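Local coordinates for 2-methyl-3-hydroxypyridine-5-carboxylic acid oxygenase (PDB 3ALJ), which catalyses, with FAD as its flavin cofactor, the ring-opening oxygenation of 2-methyl-3-hydroxypyridine-5-carboxylic acid, at residues G59-E64 with P370-Y375; P79-T84 with V91-F96; T84-K89 with S351-N356; V131-V136 with G281-V286. All coordinates share one frame; numbering follows the deposited sequence.

Contact 1: residues G59-E64 with P370-Y375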
loop_
_atom_site.group_PDB
_atom_site.type_symbol
_atom_site.label_atom_id
_atom_site.label_comp_id
_atom_site.label_asym_id
_atom_site.label_seq_id
_atom_site.Cartn_x
_atom_site.Cartn_y
_atom_site.Cartn_z
ATOM N N GLY A 59 9.567 -3.441 -0.871
ATOM C CA GLY A 59 8.387 -4.356 -0.943
ATOM C C GLY A 59 8.710 -5.570 -1.722
ATOM O O GLY A 59 8.219 -6.665 -1.394
ATOM N N LEU A 60 9.459 -5.429 -2.832
ATOM C CA LEU A 60 9.803 -6.566 -3.648
ATOM C C LEU A 60 10.689 -7.556 -2.846
ATOM O O LEU A 60 10.523 -8.770 -3.032
ATOM C CB LEU A 60 10.468 -6.083 -4.963
ATOM C CG LEU A 60 9.544 -5.308 -5.873
ATOM C CD1 LEU A 60 10.391 -4.664 -6.982
ATOM C CD2 LEU A 60 8.421 -6.179 -6.474
ATOM N N ARG A 61 11.594 -7.045 -1.987
ATOM C CA ARG A 61 12.451 -7.911 -1.160
ATOM C C ARG A 61 11.566 -8.585 -0.109
ATOM O O ARG A 61 11.830 -9.765 0.190
ATOM C CB ARG A 61 13.505 -7.009 -0.491
ATOM C CG ARG A 61 14.656 -6.564 -1.452
ATOM C CD ARG A 61 15.463 -7.782 -2.010
ATOM N NE ARG A 61 16.400 -8.207 -0.967
ATOM C CZ ARG A 61 17.424 -8.993 -1.218
ATOM N NH1 ARG A 61 17.447 -9.662 -2.356
ATOM N NH2 ARG A 61 18.339 -9.181 -0.237
ATOM N N VAL A 62 10.530 -7.907 0.429
ATOM C CA VAL A 62 9.615 -8.656 1.274
ATOM C C VAL A 62 9.014 -9.800 0.492
ATOM O O VAL A 62 8.956 -10.946 0.994
ATOM C CB VAL A 62 8.498 -7.749 1.821
ATOM C CG1 VAL A 62 7.444 -8.603 2.590
ATOM C CG2 VAL A 62 9.053 -6.689 2.781
ATOM N N LEU A 63 8.518 -9.540 -0.735
ATOM C CA LEU A 63 7.908 -10.631 -1.496
ATOM C C LEU A 63 8.861 -11.789 -1.724
ATOM O O LEU A 63 8.492 -12.972 -1.675
ATOM C CB LEU A 63 7.376 -10.129 -2.890
ATOM C CG LEU A 63 6.141 -9.223 -2.732
ATOM C CD1 LEU A 63 5.928 -8.506 -4.036
ATOM C CD2 LEU A 63 4.901 -10.090 -2.429
ATOM N N GLU A 64 10.138 -11.458 -2.008
ATOM C CA GLU A 64 11.166 -12.534 -2.086
ATOM C C GLU A 64 11.252 -13.328 -0.826
ATOM O O GLU A 64 11.342 -14.558 -0.871
ATOM C CB GLU A 64 12.498 -11.805 -2.418
ATOM C CG GLU A 64 13.610 -12.812 -2.706
ATOM C CD GLU A 64 15.002 -12.113 -3.083
ATOM O OE1 GLU A 64 15.978 -12.876 -2.921
ATOM O OE2 GLU A 64 14.988 -10.930 -3.465
ATOM N N PRO A 370 14.816 -5.286 3.728
ATOM C CA PRO A 370 14.477 -5.924 4.958
ATOM C C PRO A 370 15.132 -7.284 5.114
ATOM O O PRO A 370 15.200 -7.756 6.289
ATOM C CB PRO A 370 12.908 -6.062 4.827
ATOM C CG PRO A 370 12.720 -6.162 3.340
ATOM C CD PRO A 370 13.699 -5.170 2.792
ATOM N N LEU A 371 15.601 -7.984 4.060
ATOM C CA LEU A 371 16.145 -9.373 4.244
ATOM C C LEU A 371 17.538 -9.240 4.885
ATOM O O LEU A 371 17.846 -9.960 5.877
ATOM C CB LEU A 371 16.191 -10.037 2.869
ATOM C CG LEU A 371 14.863 -10.068 2.052
ATOM C CD1 LEU A 371 15.051 -11.072 0.914
ATOM C CD2 LEU A 371 13.791 -10.545 3.022
ATOM N N ARG A 372 18.355 -8.359 4.337
ATOM C CA ARG A 372 19.722 -8.114 4.891
ATOM C C ARG A 372 19.789 -7.055 5.920
ATOM O O ARG A 372 20.851 -6.906 6.619
ATOM C CB ARG A 372 20.702 -7.658 3.814
ATOM C CG ARG A 372 20.936 -8.826 2.875
ATOM C CD ARG A 372 21.904 -8.487 1.763
ATOM N NE ARG A 372 23.183 -8.158 2.343
ATOM C CZ ARG A 372 23.860 -7.095 1.948
ATOM N NH1 ARG A 372 23.372 -6.391 0.935
ATOM N NH2 ARG A 372 25.060 -6.817 2.487
ATOM N N ARG A 373 18.718 -6.265 6.107
ATOM C CA ARG A 373 18.684 -5.182 7.076
ATOM C C ARG A 373 19.722 -4.095 6.789
ATOM O O ARG A 373 20.379 -3.550 7.684
ATOM C CB ARG A 373 18.815 -5.696 8.584
ATOM C CG ARG A 373 17.866 -6.848 8.846
ATOM C CD ARG A 373 18.084 -7.253 10.323
ATOM N NE ARG A 373 17.541 -8.591 10.442
ATOM C CZ ARG A 373 17.024 -9.054 11.616
ATOM N NH1 ARG A 373 16.606 -10.325 11.596
ATOM N NH2 ARG A 373 16.982 -8.209 12.675
ATOM N N VAL A 374 19.898 -3.772 5.494
ATOM C CA VAL A 374 20.806 -2.632 5.101
ATOM C C VAL A 374 20.125 -1.841 4.062
ATOM O O VAL A 374 19.084 -2.340 3.499
ATOM C CB VAL A 374 22.111 -3.214 4.449
ATOM C CG1 VAL A 374 22.911 -4.065 5.578
ATOM C CG2 VAL A 374 21.813 -4.064 3.225
ATOM N N TYR A 375 20.656 -0.673 3.742
ATOM C CA TYR A 375 20.167 0.148 2.611
ATOM C C TYR A 375 20.980 -0.197 1.391
ATOM O O TYR A 375 22.258 -0.311 1.501
ATOM C CB TYR A 375 20.304 1.627 2.952
ATOM C CG TYR A 375 19.382 2.047 4.055
ATOM C CD1 TYR A 375 19.715 1.853 5.409
ATOM C CD2 TYR A 375 18.112 2.451 3.722
ATOM C CE1 TYR A 375 18.780 2.188 6.398
ATOM C CE2 TYR A 375 17.173 2.834 4.685
ATOM C CZ TYR A 375 17.524 2.755 5.995
ATOM O OH TYR A 375 16.647 3.152 7.021
#

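Contact 2: residues P79-T84 with V91-F96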
loop_
_atom_site.group_PDB
_atom_site.type_symbol
_atom_site.label_atom_id
_atom_site.label_comp_id
_atom_site.label_asym_id
_atom_site.label_seq_id
_atom_site.Cartn_x
_atom_site.Cartn_y
_atom_site.Cartn_z
ATOM N N PRO A 79 7.994 0.277 -15.608
ATOM C CA PRO A 79 8.140 1.214 -16.729
ATOM C C PRO A 79 9.640 1.516 -17.022
ATOM O O PRO A 79 10.487 1.462 -16.149
ATOM C CB PRO A 79 7.467 2.526 -16.199
ATOM C CG PRO A 79 6.479 1.994 -15.173
ATOM C CD PRO A 79 7.256 0.879 -14.441
ATOM N N PRO A 80 9.878 1.903 -18.321
ATOM C CA PRO A 80 11.280 2.324 -18.616
ATOM C C PRO A 80 11.684 3.538 -17.880
ATOM O O PRO A 80 12.872 3.722 -17.687
ATOM C CB PRO A 80 11.252 2.726 -20.082
ATOM C CG PRO A 80 10.023 2.060 -20.633
ATOM C CD PRO A 80 8.975 1.832 -19.476
ATOM N N THR A 81 10.783 4.446 -17.507
ATOM C CA THR A 81 11.097 5.616 -16.764
ATOM C C THR A 81 9.854 6.086 -15.980
ATOM O O THR A 81 8.715 5.750 -16.359
ATOM C CB THR A 81 11.595 6.786 -17.670
ATOM O OG1 THR A 81 12.166 7.795 -16.774
ATOM C CG2 THR A 81 10.637 7.319 -18.585
ATOM N N TYR A 82 10.144 6.798 -14.877
ATOM C CA TYR A 82 9.079 7.541 -14.143
ATOM C C TYR A 82 9.206 8.998 -14.594
ATOM O O TYR A 82 10.134 9.712 -14.273
ATOM C CB TYR A 82 9.348 7.356 -12.661
ATOM C CG TYR A 82 8.264 7.839 -11.771
ATOM C CD1 TYR A 82 7.781 9.190 -11.850
ATOM C CD2 TYR A 82 7.687 6.973 -10.817
ATOM C CE1 TYR A 82 6.750 9.607 -10.943
ATOM C CE2 TYR A 82 6.707 7.409 -9.922
ATOM C CZ TYR A 82 6.259 8.685 -10.014
ATOM O OH TYR A 82 5.314 9.187 -9.095
ATOM N N GLU A 83 8.191 9.367 -15.442
ATOM C CA GLU A 83 8.182 10.695 -16.090
ATOM C C GLU A 83 7.172 11.638 -15.348
ATOM O O GLU A 83 6.145 11.158 -14.897
ATOM C CB GLU A 83 7.867 10.533 -17.556
ATOM C CG GLU A 83 7.857 11.854 -18.312
ATOM C CD GLU A 83 7.707 11.667 -19.830
ATOM O OE1 GLU A 83 7.280 10.591 -20.279
ATOM O OE2 GLU A 83 7.882 12.688 -20.526
ATOM N N THR A 84 7.494 12.908 -15.253
ATOM C CA THR A 84 6.579 13.913 -14.737
ATOM C C THR A 84 6.309 14.945 -15.773
ATOM O O THR A 84 7.303 15.455 -16.431
ATOM C CB THR A 84 7.223 14.543 -13.500
ATOM O OG1 THR A 84 7.439 13.507 -12.544
ATOM C CG2 THR A 84 6.265 15.539 -12.787
ATOM N N VAL A 91 8.965 17.517 -17.469
ATOM C CA VAL A 91 9.885 18.241 -16.633
ATOM C C VAL A 91 10.949 17.303 -16.016
ATOM O O VAL A 91 11.988 17.756 -15.455
ATOM C CB VAL A 91 9.193 19.067 -15.534
ATOM C CG1 VAL A 91 8.440 20.210 -16.138
ATOM C CG2 VAL A 91 8.312 18.180 -14.614
ATOM N N SER A 92 10.716 15.989 -15.987
ATOM C CA SER A 92 11.764 15.115 -15.500
ATOM C C SER A 92 11.461 13.669 -15.999
ATOM O O SER A 92 10.294 13.298 -16.248
ATOM C CB SER A 92 11.824 15.087 -13.939
ATOM O OG SER A 92 10.609 14.672 -13.304
ATOM N N LYS A 93 12.552 12.864 -16.017
ATOM C CA LYS A 93 12.502 11.438 -16.232
ATOM C C LYS A 93 13.470 10.785 -15.308
ATOM O O LYS A 93 14.672 11.183 -15.261
ATOM C CB LYS A 93 12.933 11.120 -17.725
ATOM C CG LYS A 93 11.725 11.431 -18.707
ATOM C CD LYS A 93 12.192 11.079 -20.139
ATOM C CE LYS A 93 11.022 11.266 -21.063
ATOM N NZ LYS A 93 11.483 11.009 -22.500
ATOM N N GLU A 94 12.903 9.917 -14.460
ATOM C CA GLU A 94 13.760 9.400 -13.341
ATOM C C GLU A 94 13.741 7.890 -13.386
ATOM O O GLU A 94 12.691 7.230 -13.578
ATOM C CB GLU A 94 13.138 9.866 -11.972
ATOM C CG GLU A 94 13.238 11.365 -11.789
ATOM C CD GLU A 94 12.428 11.835 -10.585
ATOM O OE1 GLU A 94 11.250 12.140 -10.730
ATOM O OE2 GLU A 94 13.030 11.938 -9.504
ATOM N N THR A 95 14.924 7.281 -13.153
ATOM C CA THR A 95 15.052 5.803 -13.128
ATOM C C THR A 95 15.774 5.346 -11.874
ATOM O O THR A 95 16.004 4.134 -11.724
ATOM C CB THR A 95 15.720 5.247 -14.396
ATOM O OG1 THR A 95 17.031 5.785 -14.455
ATOM C CG2 THR A 95 14.912 5.541 -15.636
ATOM N N PHE A 96 16.190 6.228 -10.962
ATOM C CA PHE A 96 16.613 5.807 -9.598
ATOM C C PHE A 96 17.846 4.947 -9.539
ATOM O O PHE A 96 17.983 4.107 -8.679
ATOM C CB PHE A 96 15.436 5.026 -8.891
ATOM C CG PHE A 96 14.008 5.559 -9.251
ATOM C CD1 PHE A 96 13.700 6.894 -8.996
ATOM C CD2 PHE A 96 13.033 4.738 -9.761
ATOM C CE1 PHE A 96 12.430 7.407 -9.282
ATOM C CE2 PHE A 96 11.742 5.218 -10.032
ATOM C CZ PHE A 96 11.458 6.539 -9.783
HETATM O O HOH W 1 9.896 12.140 -13.009
HETATM O O HOH W 2 8.751 12.713 -23.019
#

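Contact 3: residues T84-K89 with S351-N356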
loop_
_atom_site.group_PDB
_atom_site.type_symbol
_atom_site.label_atom_id
_atom_site.label_comp_id
_atom_site.label_asym_id
_atom_site.label_seq_id
_atom_site.Cartn_x
_atom_site.Cartn_y
_atom_site.Cartn_z
ATOM N N THR A 84 7.494 12.908 -15.253
ATOM C CA THR A 84 6.579 13.913 -14.737
ATOM C C THR A 84 6.309 14.945 -15.773
ATOM O O THR A 84 7.303 15.455 -16.431
ATOM C CB THR A 84 7.223 14.543 -13.500
ATOM O OG1 THR A 84 7.439 13.507 -12.544
ATOM C CG2 THR A 84 6.265 15.539 -12.787
ATOM N N TRP A 85 5.029 15.295 -15.953
ATOM C CA TRP A 85 4.659 16.495 -16.777
ATOM C C TRP A 85 4.076 17.584 -15.902
ATOM O O TRP A 85 3.340 17.296 -14.956
ATOM C CB TRP A 85 3.614 16.131 -17.832
ATOM C CG TRP A 85 4.080 15.173 -18.904
ATOM C CD1 TRP A 85 5.292 14.603 -19.071
ATOM C CD2 TRP A 85 3.182 14.674 -19.966
ATOM N NE1 TRP A 85 5.244 13.783 -20.203
ATOM C CE2 TRP A 85 3.984 13.808 -20.779
ATOM C CE3 TRP A 85 1.810 14.892 -20.281
ATOM C CZ2 TRP A 85 3.454 13.121 -21.890
ATOM C CZ3 TRP A 85 1.276 14.207 -21.436
ATOM C CH2 TRP A 85 2.088 13.319 -22.156
ATOM N N MET A 86 4.303 18.819 -16.302
ATOM C CA MET A 86 3.606 19.977 -15.756
ATOM C C MET A 86 3.016 20.735 -16.908
ATOM O O MET A 86 3.780 21.138 -17.825
ATOM C CB MET A 86 4.558 20.908 -14.990
ATOM C CG MET A 86 3.842 22.260 -14.619
ATOM S SD MET A 86 2.315 22.040 -13.612
ATOM C CE MET A 86 3.080 21.410 -12.223
ATOM N N HIS A 87 1.709 20.898 -16.993
ATOM C CA HIS A 87 1.093 21.618 -18.139
ATOM C C HIS A 87 1.536 21.017 -19.458
ATOM O O HIS A 87 1.829 21.745 -20.423
ATOM C CB HIS A 87 1.325 23.141 -18.018
ATOM C CG HIS A 87 0.769 23.747 -16.752
ATOM N ND1 HIS A 87 -0.501 23.477 -16.234
ATOM C CD2 HIS A 87 1.339 24.619 -15.908
ATOM C CE1 HIS A 87 -0.650 24.135 -15.081
ATOM N NE2 HIS A 87 0.449 24.831 -14.864
ATOM N N ASN A 88 1.576 19.671 -19.515
ATOM C CA ASN A 88 1.910 18.882 -20.758
ATOM C C ASN A 88 3.352 18.993 -21.169
ATOM O O ASN A 88 3.695 18.415 -22.265
ATOM C CB ASN A 88 0.975 19.250 -21.929
ATOM C CG ASN A 88 -0.453 19.127 -21.506
ATOM O OD1 ASN A 88 -0.755 18.123 -20.890
ATOM N ND2 ASN A 88 -1.262 20.103 -21.746
ATOM N N LYS A 89 4.227 19.626 -20.377
ATOM C CA LYS A 89 5.675 19.710 -20.706
ATOM C C LYS A 89 6.357 18.705 -19.785
ATOM O O LYS A 89 6.172 18.647 -18.585
ATOM C CB LYS A 89 6.167 21.111 -20.370
ATOM C CG LYS A 89 7.694 21.286 -20.515
ATOM C CD LYS A 89 8.147 20.987 -22.014
ATOM C CE LYS A 89 9.590 21.516 -22.074
ATOM N NZ LYS A 89 10.543 20.601 -21.515
ATOM N N SER A 351 5.013 18.630 -3.939
ATOM C CA SER A 351 6.387 18.603 -4.359
ATOM C C SER A 351 6.627 17.778 -5.628
ATOM O O SER A 351 7.536 18.155 -6.411
ATOM C CB SER A 351 7.304 18.015 -3.283
ATOM O OG SER A 351 7.116 18.783 -2.039
ATOM N N LEU A 352 5.857 16.698 -5.797
ATOM C CA LEU A 352 6.072 15.877 -6.989
ATOM C C LEU A 352 5.831 16.635 -8.298
ATOM O O LEU A 352 6.368 16.237 -9.357
ATOM C CB LEU A 352 5.204 14.613 -6.923
ATOM C CG LEU A 352 5.625 13.674 -5.731
ATOM C CD1 LEU A 352 4.506 12.645 -5.768
ATOM C CD2 LEU A 352 6.939 13.048 -5.995
ATOM N N SER A 353 5.074 17.730 -8.245
ATOM C CA SER A 353 4.765 18.509 -9.478
ATOM C C SER A 353 6.006 19.152 -10.085
ATOM O O SER A 353 5.933 19.538 -11.221
ATOM C CB SER A 353 3.724 19.603 -9.171
ATOM O OG SER A 353 4.271 20.635 -8.341
ATOM N N LYS A 354 7.077 19.211 -9.301
ATOM C CA LYS A 354 8.304 19.869 -9.748
ATOM C C LYS A 354 9.125 18.910 -10.616
ATOM O O LYS A 354 10.020 19.363 -11.369
ATOM C CB LYS A 354 9.155 20.353 -8.572
ATOM C CG LYS A 354 8.394 21.418 -7.780
ATOM C CD LYS A 354 9.297 22.012 -6.748
ATOM C CE LYS A 354 9.544 21.067 -5.594
ATOM N NZ LYS A 354 10.548 21.774 -4.651
ATOM N N GLY A 355 8.897 17.601 -10.455
ATOM C CA GLY A 355 9.773 16.566 -11.053
ATOM C C GLY A 355 11.143 16.554 -10.324
ATOM O O GLY A 355 11.529 17.410 -9.504
ATOM N N ASN A 356 11.883 15.471 -10.640
ATOM C CA ASN A 356 13.201 15.269 -9.986
ATOM C C ASN A 356 13.195 15.252 -8.479
ATOM O O ASN A 356 14.213 15.582 -7.803
ATOM C CB ASN A 356 14.271 16.278 -10.531
ATOM C CG ASN A 356 14.660 16.011 -11.929
ATOM O OD1 ASN A 356 14.897 14.847 -12.300
ATOM N ND2 ASN A 356 14.612 17.091 -12.746
HETATM O O HOH W 3 7.118 13.614 -9.839
#

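Contact 4: residues V131-V136 with G281-V286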
loop_
_atom_site.group_PDB
_atom_site.type_symbol
_atom_site.label_atom_id
_atom_site.label_comp_id
_atom_site.label_asym_id
_atom_site.label_seq_id
_atom_site.Cartn_x
_atom_site.Cartn_y
_atom_site.Cartn_z
ATOM N N VAL A 131 -13.067 -7.886 17.035
ATOM C CA VAL A 131 -13.742 -6.666 17.587
ATOM C C VAL A 131 -13.050 -6.245 18.872
ATOM O O VAL A 131 -13.145 -5.030 19.233
ATOM C CB VAL A 131 -15.274 -6.855 17.802
ATOM C CG1 VAL A 131 -15.954 -7.196 16.511
ATOM C CG2 VAL A 131 -15.500 -7.891 18.823
ATOM N N ALA A 132 -12.312 -7.140 19.515
ATOM C CA ALA A 132 -11.572 -6.729 20.687
ATOM C C ALA A 132 -10.335 -7.515 20.860
ATOM O O ALA A 132 -10.241 -8.686 20.400
ATOM C CB ALA A 132 -12.488 -6.770 21.963
ATOM N N ALA A 133 -9.329 -6.951 21.493
ATOM C CA ALA A 133 -8.092 -7.712 21.758
ATOM C C ALA A 133 -7.610 -7.415 23.175
ATOM O O ALA A 133 -7.841 -6.306 23.670
ATOM C CB ALA A 133 -6.919 -7.310 20.732
ATOM N N ASP A 134 -6.853 -8.357 23.743
ATOM C CA ASP A 134 -6.376 -8.139 25.112
ATOM C C ASP A 134 -4.869 -8.379 25.003
ATOM O O ASP A 134 -4.460 -9.426 24.447
ATOM C CB ASP A 134 -7.021 -9.195 26.025
ATOM C CG ASP A 134 -6.717 -8.977 27.477
ATOM O OD1 ASP A 134 -5.578 -8.640 27.865
ATOM O OD2 ASP A 134 -7.620 -9.099 28.320
ATOM N N PRO A 135 -4.050 -7.437 25.505
ATOM C CA PRO A 135 -2.589 -7.639 25.555
ATOM C C PRO A 135 -2.083 -8.925 26.186
ATOM O O PRO A 135 -0.977 -9.365 25.917
ATOM C CB PRO A 135 -2.104 -6.504 26.434
ATOM C CG PRO A 135 -3.070 -5.368 26.205
ATOM C CD PRO A 135 -4.432 -6.072 25.936
ATOM N N VAL A 136 -2.918 -9.599 26.987
ATOM C CA VAL A 136 -2.389 -10.871 27.519
ATOM C C VAL A 136 -2.435 -11.993 26.526
ATOM O O VAL A 136 -1.933 -13.101 26.773
ATOM C CB VAL A 136 -3.030 -11.402 28.850
ATOM C CG1 VAL A 136 -3.139 -10.313 29.849
ATOM C CG2 VAL A 136 -4.344 -12.172 28.583
ATOM N N GLY A 281 1.784 -5.566 25.297
ATOM C CA GLY A 281 1.842 -6.971 25.619
ATOM C C GLY A 281 2.136 -7.850 24.400
ATOM O O GLY A 281 3.235 -7.701 23.772
ATOM N N LYS A 282 1.273 -8.815 24.139
ATOM C CA LYS A 282 1.445 -9.737 23.026
ATOM C C LYS A 282 0.742 -9.221 21.733
ATOM O O LYS A 282 0.698 -9.997 20.813
ATOM C CB LYS A 282 0.918 -11.110 23.352
ATOM C CG LYS A 282 1.703 -11.797 24.574
ATOM C CD LYS A 282 0.887 -13.079 24.995
ATOM C CE LYS A 282 1.109 -13.588 26.458
ATOM N NZ LYS A 282 2.520 -13.825 26.501
ATOM N N VAL A 283 0.297 -7.970 21.756
ATOM C CA VAL A 283 -0.392 -7.385 20.551
ATOM C C VAL A 283 0.577 -6.460 19.827
ATOM O O VAL A 283 1.176 -5.558 20.384
ATOM C CB VAL A 283 -1.585 -6.557 21.032
ATOM C CG1 VAL A 283 -2.216 -5.816 19.818
ATOM C CG2 VAL A 283 -2.671 -7.521 21.679
ATOM N N ALA A 284 0.685 -6.668 18.478
ATOM C CA ALA A 284 1.443 -5.730 17.596
ATOM C C ALA A 284 0.500 -5.225 16.563
ATOM O O ALA A 284 -0.252 -6.005 15.913
ATOM C CB ALA A 284 2.524 -6.450 16.911
ATOM N N LEU A 285 0.562 -3.917 16.386
ATOM C CA LEU A 285 -0.244 -3.215 15.311
ATOM C C LEU A 285 0.666 -3.039 14.091
ATOM O O LEU A 285 1.766 -2.493 14.220
ATOM C CB LEU A 285 -0.674 -1.838 15.799
ATOM C CG LEU A 285 -1.524 -1.952 17.106
ATOM C CD1 LEU A 285 -1.932 -0.518 17.481
ATOM C CD2 LEU A 285 -2.777 -2.841 16.956
ATOM N N VAL A 286 0.187 -3.440 12.920
ATOM C CA VAL A 286 1.038 -3.471 11.654
ATOM C C VAL A 286 0.270 -2.790 10.569
ATOM O O VAL A 286 -0.923 -3.122 10.397
ATOM C CB VAL A 286 1.386 -4.927 11.203
ATOM C CG1 VAL A 286 2.229 -5.656 12.369
ATOM C CG2 VAL A 286 0.196 -5.750 10.535
#

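Contact 1: residues G59-E64 with P370-Y375
The tight turn of a small C-terminal beta hairpin, between strands 368-369 and 374-375, lays Pro-370 and Leu-371 against Arg-61 and Val-62 on helix 57-65. Pro-370 supplies a compact, rigid apolar block: its CG meets Val-62 CG2 at 3.7 Å, the two side chains crossing at about a right angle, while its CD lies 3.8 Å from Arg-61 CB. Of the two methyls of Val-62, CG2 is the one that meets the proline ring.

Leu-371 reaches further along the helix. Its forked end straddles the Arg-61 carbonyl, with CD2 3.5 Å from Arg-61 O, and CD1 sits over one face of the Arg-61 guanidinium, displaced from its centre. Arginine suits this place because its methylene chain and flat face accept apolar neighbours while its nitrogens hold charged ones. The chain is folded at chi2 (-61°) and chi3 (-79°), which keeps the group close to the helix. There NH1 meets Glu-64 OE2 at 3.0 Å, one turn on, in a salt bridge whose acceptor lies far out of the guanidinium plane. The stronger partner of the group is Asp-369, bridged through NH2. Asp-369 also takes the backbone N of Leu-371, so one carboxylate orders both the arginine and the turn.

Beyond, Leu-371 packs on Phe-309 and Val-62 on Val-306, both of helix 300-314. Two successive residues, Arg-373 and Val-374, sit across from Asp-369, and the turn is thus a hairpin closed by a G1 beta bulge.

Contact 2: residues P79-T84 with V91-F96
A beta hairpin, strands 82-86 and 89-94, brings Tyr-82, Glu-83 and Thr-84 opposite Glu-94, Lys-93 and Ser-92. Tyr-82 and Glu-94 form a hydrogen-bonded pair, Tyr-82 N to Glu-94 O at 2.9 Å and Glu-94 N to Tyr-82 O at 2.8 Å. At Thr-84 the ladder is disturbed by a classic bulge: its O takes Val-91 N at 2.8 Å and, weakly, Ser-92 N at 3.5 Å.

On the face carrying these tyrosine and threonine side chains, one water is hydrogen-bonded to four oxygens, Tyr-82 O, Thr-84 OG1, Ser-92 OG and Glu-94 OE1, the last at 2.7 Å. Short hydroxyl side chains suit the place, bringing oxygens to the water close to the backbone. Toward the hairpin's open end, away from its turn, Phe-96 CZ touches Tyr-82 CB at 3.7 Å.

On the other face Glu-83 and Lys-93 run side by side, extended. Glu-83 OE2 and Lys-93 NZ, 4.4 Å apart, are beyond a salt bridge and probably attract at a distance; a water donates to the carboxylate and weakly accepts from the amine. Glu-83 is held chiefly by Ser-90 and Trp-85, Lys-93 by a salt bridge to Glu-195.

Phe-358 meets the rings of Tyr-82 and Phe-96 edge-to-face and donates its backbone N-H to Glu-94 OE2. Strand 82-86 pairs next with strand 199-203 in the seven-stranded sheet, whereas strand 89-94 is the outermost.

Contact 3: residues T84-K89 with S351-N356
Met-86 and Ser-353 meet through one methyl group: Met-86 CE rests 3.6 Å from Ser-353 CB and equally close to Ser-353 O. The methionine leaves the strand with CG anti to the backbone N, then bends at chi2 (58°) and again at chi3 (66°), and this double bend turns the methyl toward the serine. A flexible, unbranched chain suits such a place. Its sulfur meanwhile lies 3.5 Å above one face of the His-87 ring, near the rim.

Two residues back on the same face, Thr-84 directs its methyl to segment 351-356: CG2 is 3.5 Å from Leu-352 O and 4.0 Å from Gly-355 CA. A second water, besides the one inside the hairpin, reaches the hydroxyl, lying 2.7 Å from Thr-84 OG1 and giving a proton to Leu-352 O. That carbonyl also accepts Gly-355 N in the last 3-10-type bond, at the end of the segment, so it is gripped by two donors while the methyl packs beside it. Gly-355 has a positive phi (70°), and its bare CA allows the chain to pass close to Thr-84.

In the second shell, Ser-353 OG is bonded to Arg-350 O, which restrains the serine side chain, and a type I' turn from Met-86 to Lys-89 ends the strand. His-87 and Asn-88 occupy its left-handed positions, which asparagine tolerates well.

The 351-356 segment follows helix 321-349, to which Leu-352 returns by touching Tyr-346. It lies over strand 82-86, and Trp-203 of the adjoining strand 199-203 touches both Met-86 and Ser-353.

Contact 4: residues V131-V136 with G281-V286
Gly-281 adopts phi 58° and psi -125°, backbone angles that residues bearing a beta carbon seldom take, and its bare CA sits 3.7 Å from Pro-135 O. The glycine belongs to the turn between strands 279-280 and 283-285 at the rim of the mixed, largely parallel sheet of the Rossmann-like FAD-binding fold. Opposite it, strand 130-134 of a three-stranded antiparallel sheet runs out into a loop at Pro-135.

That loop begins with an Asx turn. Asp-134 OD1 accepts Val-136 N at 3.0 Å in an almost straight bond, met on the anti side of the carboxylate. Aspartate, whose short side chain can fold back on its own backbone, and proline, whose ring fixes phi near the value needed next, suit the first two places of such a turn. The turn presents Pro-135 O to Lys-282 N at 2.9 Å. This bond runs in the carbonyl plane, on a lone pair, with an N-H...O angle of 172°, and it is the hydrogen bond across the contact.

The aliphatic part of Lys-282 then follows the same loop: CD and CE lie alongside Val-136 O in the conformer given, and a bend at chi4 carries NZ on to a salt bridge with Glu-322 of helix 321-349.

Inward, apolar residues take over. Val-283 and Ala-133 both touch Val-162 of helix 161-166, and they meet each other directly, Ala-133 CB 4.4 Å from Val-283 CG2. The same Val-283 CG2 points to the loop, lying 3.8 Å from Asp-134 O and 3.9 Å from Pro-135 CA.

Contacts 2 and 3 form one continuous region: both use strand 82-86, they share Thr-84, and Ser-92 OG lies 3.1 Å from Asn-356 N, a weak, probable hydrogen bond linking the hairpin's outer strand to the loop after helix 321-349. Contact 4 lies on the opposite side of the chain's centre, its centre about 42 Å from that of contact 2 and 43 Å from that of contact 3. Contact 1 is separate from all of them, its nearest atoms about 10 Å from contact 2 and 11 Å from contact 4. FAD is about 9 Å from the side chains of Tyr-82 (contact 2) and Ala-133 (contact 4), and about 10 Å from Leu-352 (contact 3).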